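Local coordinates for protein rifin (Plasmodium falciparum, PDB 7JZK) that is a variant surface antigen of the malaria parasite whose V2 domain, the part present here, binds the ectodomain of the immune receptor LAIR1, at residues I32-R37 / T117-K122; D42-N45 / S51-N54. All coordinates share one frame; numbering follows the deposited sequence.

Interaction 1 (I32-R37 / T117-K122); sequences IGALKR and TQLVEK
A34 and L119 mark a close approach of two helices in the mainly helical V2 domain of this RIFIN: helix 13-39 near its C-terminal end and helix 108-126, the first and last helices of the modelled chain. Their CA atoms lie only 6.1 Å apart, a separation that the one-carbon side chain of A34 permits. Along 117-122, T117 at the start faces V61 of helix 61-75. Two residues on, L119 carries the apolar contact. Its CG stands anti to the carbonyl carbon (chi1 -82°), and the branch CD1 reaches the methyl of A34, with L119 CD1 3.5 Å from A34 CB. L119 CD1 also lies 3.8 Å from A34 O, so this one branch meets both the methyl and the backbone carbonyl of A34; L119 also touches Y38, one helical turn beyond A34. V120 leans instead on V61 and on I31, extending the interface beyond 32-37. K122, exposed to solvent, finishes the contact: its aliphatic chain passes A34, with K122 CD 4.3 Å from A34 CB. No hydrogen bond joins the two segments. The amino group of K122 ends near a like charge without touching it, NZ of K122 standing 5.4 Å from NH2 of R37.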
loop_
_atom_site.group_PDB
_atom_site.type_symbol
_atom_site.label_atom_id
_atom_site.label_comp_id
_atom_site.label_asym_id
_atom_site.label_seq_id
_atom_site.Cartn_x
_atom_site.Cartn_y
_atom_site.Cartn_z
ATOM N N ILE B 32 20.577 -5.076 -0.739
ATOM C CA ILE B 32 19.549 -6.025 -1.120
ATOM C C ILE B 32 19.094 -6.772 0.111
ATOM O O ILE B 32 17.893 -6.940 0.346
ATOM C CB ILE B 32 20.040 -6.977 -2.233
ATOM C CG1 ILE B 32 20.096 -6.249 -3.583
ATOM C CG2 ILE B 32 19.140 -8.234 -2.281
ATOM C CD1 ILE B 32 21.012 -6.940 -4.625
ATOM N N GLY B 33 20.040 -7.247 0.914
ATOM C CA GLY B 33 19.664 -7.897 2.150
ATOM C C GLY B 33 18.829 -7.008 3.040
ATOM O O GLY B 33 17.865 -7.468 3.644
ATOM N N ALA B 34 19.192 -5.723 3.143
ATOM C CA ALA B 34 18.439 -4.827 4.016
ATOM C C ALA B 34 16.992 -4.645 3.531
ATOM O O ALA B 34 16.044 -4.710 4.328
ATOM C CB ALA B 34 19.166 -3.480 4.112
ATOM N N LEU B 35 16.799 -4.496 2.212
ATOM C CA LEU B 35 15.454 -4.335 1.665
ATOM C C LEU B 35 14.640 -5.610 1.790
ATOM O O LEU B 35 13.447 -5.570 2.125
ATOM C CB LEU B 35 15.546 -3.967 0.198
ATOM C CG LEU B 35 16.260 -2.662 -0.049
ATOM C CD1 LEU B 35 16.360 -2.532 -1.547
ATOM C CD2 LEU B 35 15.451 -1.561 0.594
ATOM N N LYS B 36 15.287 -6.756 1.584
ATOM C CA LYS B 36 14.604 -8.034 1.688
ATOM C C LYS B 36 14.178 -8.310 3.121
ATOM O O LYS B 36 13.059 -8.745 3.379
ATOM C CB LYS B 36 15.542 -9.143 1.194
ATOM C CG LYS B 36 14.889 -10.302 0.439
ATOM C CD LYS B 36 15.810 -11.514 0.276
ATOM C CE LYS B 36 17.001 -11.177 -0.574
ATOM N NZ LYS B 36 16.640 -10.246 -1.672
ATOM N N ARG B 37 15.065 -8.062 4.069
ATOM C CA ARG B 37 14.780 -8.329 5.469
ATOM C C ARG B 37 13.798 -7.321 6.053
ATOM O O ARG B 37 13.089 -7.645 7.013
ATOM C CB ARG B 37 16.103 -8.391 6.242
ATOM C CG ARG B 37 16.969 -9.623 5.829
ATOM C CD ARG B 37 18.407 -9.581 6.360
ATOM N NE ARG B 37 18.491 -9.494 7.819
ATOM C CZ ARG B 37 19.463 -8.865 8.482
ATOM N NH1 ARG B 37 19.448 -8.849 9.814
ATOM N NH2 ARG B 37 20.441 -8.232 7.824
ATOM N N THR B 117 16.056 5.492 3.986
ATOM C CA THR B 117 17.191 6.279 4.438
ATOM C C THR B 117 17.926 5.539 5.539
ATOM O O THR B 117 19.149 5.345 5.472
ATOM C CB THR B 117 16.724 7.648 4.932
ATOM O OG1 THR B 117 16.189 8.415 3.838
ATOM C CG2 THR B 117 17.886 8.397 5.578
ATOM N N GLN B 118 17.181 5.046 6.528
ATOM C CA GLN B 118 17.854 4.301 7.583
ATOM C C GLN B 118 18.551 3.062 7.031
ATOM O O GLN B 118 19.686 2.756 7.415
ATOM C CB GLN B 118 16.858 3.895 8.659
ATOM C CG GLN B 118 15.946 5.004 9.130
ATOM C CD GLN B 118 16.376 5.530 10.467
ATOM O OE1 GLN B 118 17.571 5.730 10.705
ATOM N NE2 GLN B 118 15.415 5.736 11.365
ATOM N N LEU B 119 17.910 2.360 6.096
ATOM C CA LEU B 119 18.494 1.108 5.620
ATOM C C LEU B 119 19.791 1.336 4.844
ATOM O O LEU B 119 20.756 0.580 5.005
ATOM C CB LEU B 119 17.473 0.319 4.794
ATOM C CG LEU B 119 16.419 -0.543 5.514
ATOM C CD1 LEU B 119 17.102 -1.632 6.287
ATOM C CD2 LEU B 119 15.536 0.219 6.467
ATOM N N VAL B 120 19.848 2.378 4.013
ATOM C CA VAL B 120 21.089 2.632 3.287
ATOM C C VAL B 120 22.177 3.098 4.240
ATOM O O VAL B 120 23.353 2.723 4.094
ATOM C CB VAL B 120 20.867 3.642 2.146
ATOM C CG1 VAL B 120 19.673 3.245 1.315
ATOM C CG2 VAL B 120 20.681 5.042 2.685
ATOM N N GLU B 121 21.807 3.879 5.260
ATOM C CA GLU B 121 22.829 4.268 6.216
ATOM C C GLU B 121 23.359 3.047 6.940
ATOM O O GLU B 121 24.560 2.938 7.175
ATOM C CB GLU B 121 22.305 5.305 7.203
ATOM C CG GLU B 121 21.730 6.523 6.510
ATOM C CD GLU B 121 22.646 7.103 5.445
ATOM O OE1 GLU B 121 22.120 7.521 4.390
ATOM O OE2 GLU B 121 23.879 7.125 5.640
ATOM N N LYS B 122 22.482 2.092 7.252
ATOM C CA LYS B 122 22.912 0.884 7.944
ATOM C C LYS B 122 23.802 0.016 7.059
ATOM O O LYS B 122 24.800 -0.546 7.528
ATOM C CB LYS B 122 21.678 0.103 8.415
ATOM C CG LYS B 122 21.925 -1.384 8.716
ATOM C CD LYS B 122 21.482 -2.319 7.574
ATOM C CE LYS B 122 22.030 -3.747 7.756
ATOM N NZ LYS B 122 23.519 -3.855 7.606
#

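Interaction 2 (D42-N45 / S51-N54). With NAG (2-acetamido-2-deoxy-beta-D-glucopyranose), chain E.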
loop_
_atom_site.group_PDB
_atom_site.type_symbol
_atom_site.label_atom_id
_atom_site.label_comp_id
_atom_site.label_asym_id
_atom_site.label_seq_id
_atom_site.Cartn_x
_atom_site.Cartn_y
_atom_site.Cartn_z
ATOM N N ASP B 42 11.394 -9.642 -2.726
ATOM C CA ASP B 42 12.526 -10.229 -3.478
ATOM C C ASP B 42 12.624 -9.569 -4.848
ATOM O O ASP B 42 13.649 -9.736 -5.515
ATOM C CB ASP B 42 12.299 -11.720 -3.661
ATOM C CG ASP B 42 12.282 -12.466 -2.345
ATOM O OD1 ASP B 42 13.374 -12.800 -1.852
ATOM O OD2 ASP B 42 11.180 -12.693 -1.821
ATOM N N ASN B 43 11.592 -8.845 -5.245
ATOM C CA ASN B 43 11.559 -8.246 -6.593
ATOM C C ASN B 43 11.117 -6.792 -6.485
ATOM O O ASN B 43 10.334 -6.500 -5.597
ATOM C CB ASN B 43 10.630 -9.038 -7.509
ATOM C CG ASN B 43 11.003 -10.499 -7.626
ATOM O OD1 ASN B 43 12.045 -10.835 -8.179
ATOM N ND2 ASN B 43 10.158 -11.376 -7.113
ATOM N N LEU B 44 11.665 -5.930 -7.334
ATOM C CA LEU B 44 11.263 -4.512 -7.368
ATOM C C LEU B 44 11.111 -4.055 -8.811
ATOM O O LEU B 44 11.977 -4.371 -9.617
ATOM C CB LEU B 44 12.294 -3.654 -6.645
ATOM C CG LEU B 44 11.809 -2.300 -6.151
ATOM C CD1 LEU B 44 10.492 -2.448 -5.414
ATOM C CD2 LEU B 44 12.857 -1.666 -5.256
ATOM N N ASN B 45 10.026 -3.363 -9.111
ATOM C CA ASN B 45 9.835 -2.758 -10.441
ATOM C C ASN B 45 9.929 -3.797 -11.537
ATOM O O ASN B 45 10.540 -3.511 -12.566
ATOM C CB ASN B 45 10.756 -1.564 -10.567
ATOM C CG ASN B 45 10.446 -0.671 -11.733
ATOM O OD1 ASN B 45 9.403 -0.030 -11.802
ATOM N ND2 ASN B 45 11.385 -0.654 -12.645
ATOM N N SER B 51 18.860 -7.732 -10.357
ATOM C CA SER B 51 18.664 -7.117 -11.667
ATOM C C SER B 51 18.269 -5.654 -11.534
ATOM O O SER B 51 18.656 -4.817 -12.351
ATOM C CB SER B 51 17.579 -7.880 -12.435
ATOM O OG SER B 51 17.045 -7.159 -13.543
ATOM N N PHE B 52 17.518 -5.327 -10.483
ATOM C CA PHE B 52 17.081 -3.955 -10.251
ATOM C C PHE B 52 18.272 -3.045 -10.000
ATOM O O PHE B 52 18.278 -1.893 -10.431
ATOM C CB PHE B 52 16.112 -3.896 -9.069
ATOM C CG PHE B 52 15.716 -2.494 -8.671
ATOM C CD1 PHE B 52 16.484 -1.777 -7.775
ATOM C CD2 PHE B 52 14.565 -1.905 -9.169
ATOM C CE1 PHE B 52 16.130 -0.495 -7.401
ATOM C CE2 PHE B 52 14.204 -0.602 -8.786
ATOM C CZ PHE B 52 14.989 0.093 -7.900
ATOM N N PHE B 53 19.274 -3.534 -9.280
ATOM C CA PHE B 53 20.469 -2.753 -8.946
ATOM C C PHE B 53 21.595 -2.801 -9.977
ATOM O O PHE B 53 22.700 -2.330 -9.682
ATOM C CB PHE B 53 20.975 -3.118 -7.555
ATOM C CG PHE B 53 20.175 -2.473 -6.480
ATOM C CD1 PHE B 53 20.286 -1.112 -6.291
ATOM C CD2 PHE B 53 19.301 -3.190 -5.673
ATOM C CE1 PHE B 53 19.553 -0.471 -5.325
ATOM C CE2 PHE B 53 18.557 -2.537 -4.692
ATOM C CZ PHE B 53 18.690 -1.180 -4.523
ATOM N N ASN B 54 21.365 -3.397 -11.146
ATOM C CA ASN B 54 22.324 -3.220 -12.229
ATOM C C ASN B 54 22.175 -1.839 -12.878
ATOM O O ASN B 54 23.181 -1.238 -13.274
ATOM C CB ASN B 54 22.185 -4.382 -13.225
ATOM C CG ASN B 54 23.244 -4.378 -14.317
ATOM O OD1 ASN B 54 24.110 -3.508 -14.363
ATOM N ND2 ASN B 54 23.193 -5.388 -15.191
HETATM C C1 NAG E . 11.400 0.114 -13.816
HETATM C C2 NAG E . 12.799 0.152 -14.319
HETATM C C3 NAG E . 12.886 1.119 -15.465
HETATM C C4 NAG E . 11.864 0.802 -16.547
HETATM C C5 NAG E . 10.474 0.450 -16.004
HETATM C C6 NAG E . 9.644 -0.291 -17.029
HETATM C C7 NAG E . 14.616 -0.347 -12.778
HETATM C C8 NAG E . 15.537 0.187 -11.735
HETATM N N2 NAG E . 13.744 0.518 -13.291
HETATM O O3 NAG E . 14.217 1.043 -15.969
HETATM O O4 NAG E . 11.678 2.017 -17.258
HETATM O O5 NAG E . 10.538 -0.392 -14.836
HETATM O O6 NAG E . 8.333 -0.512 -16.532
HETATM O O7 NAG E . 14.623 -1.517 -13.113
#
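L44 and F52 make the main apolar contact between a short strand and a helix, beside an N-glycosylation site. The leucine lies over one face of the phenyl ring: its CD2 sits 4.0 Å from the centroid of the F52 ring and 16° off the ring normal, a CH-pi contact. Nearer the root of the side chain, L44 CB approaches F52 CD2 at 3.8 Å. With F52 CG anti to the backbone N (chi1 174°), the ring reaches L44 of the strand, and N45 CB, just past the strand's end, lies at the ring edge, 4.0 Å from F52 CE2. The covalent link is the N-glycosidic bond of 1.4 Å from N45 ND2 to C1 of the N-acetylglucosamine. The acetyl methyl of the sugar folds back over the ring face opposite L44, its C8 standing 3.3 Å from F52 CE2, so the phenyl is sandwiched between leucine and glycan. Hydrogen bonds come from outside the pair: Q71 of helix 61-75 bonds to N43 O and N45 N, on either side of L44 in sequence. L44 also packs on A67 and I68 of that helix, F52 touches A67 of the same helix and T47 of strand 47-48, and F53 turns to I31 and I32 of helix 13-39.

How the interactions relate
From the N terminus, helix 13-39 supplies 32-37, the first half of interaction 1, and leads into strand 43-44. Interaction 2 then closes a short loop through strand 47-48, bringing helix 49-55 back against segment 42-45, which holds strand 43-44. The chain goes on through helices 61-75 and 86-94 before helix 108-126 returns to helix 13-39 and closes the long loop of interaction 1, within which interaction 2 is nested. The contacts meet at helix 13-39: I32 CG1 lies 3.8 Å from F53 CD2, and L35 packs on the same ring. Thus 32-37 touches helix 49-55 through F53 and the last helix through A34, while L35 and L44 both reach I68 of helix 61-75.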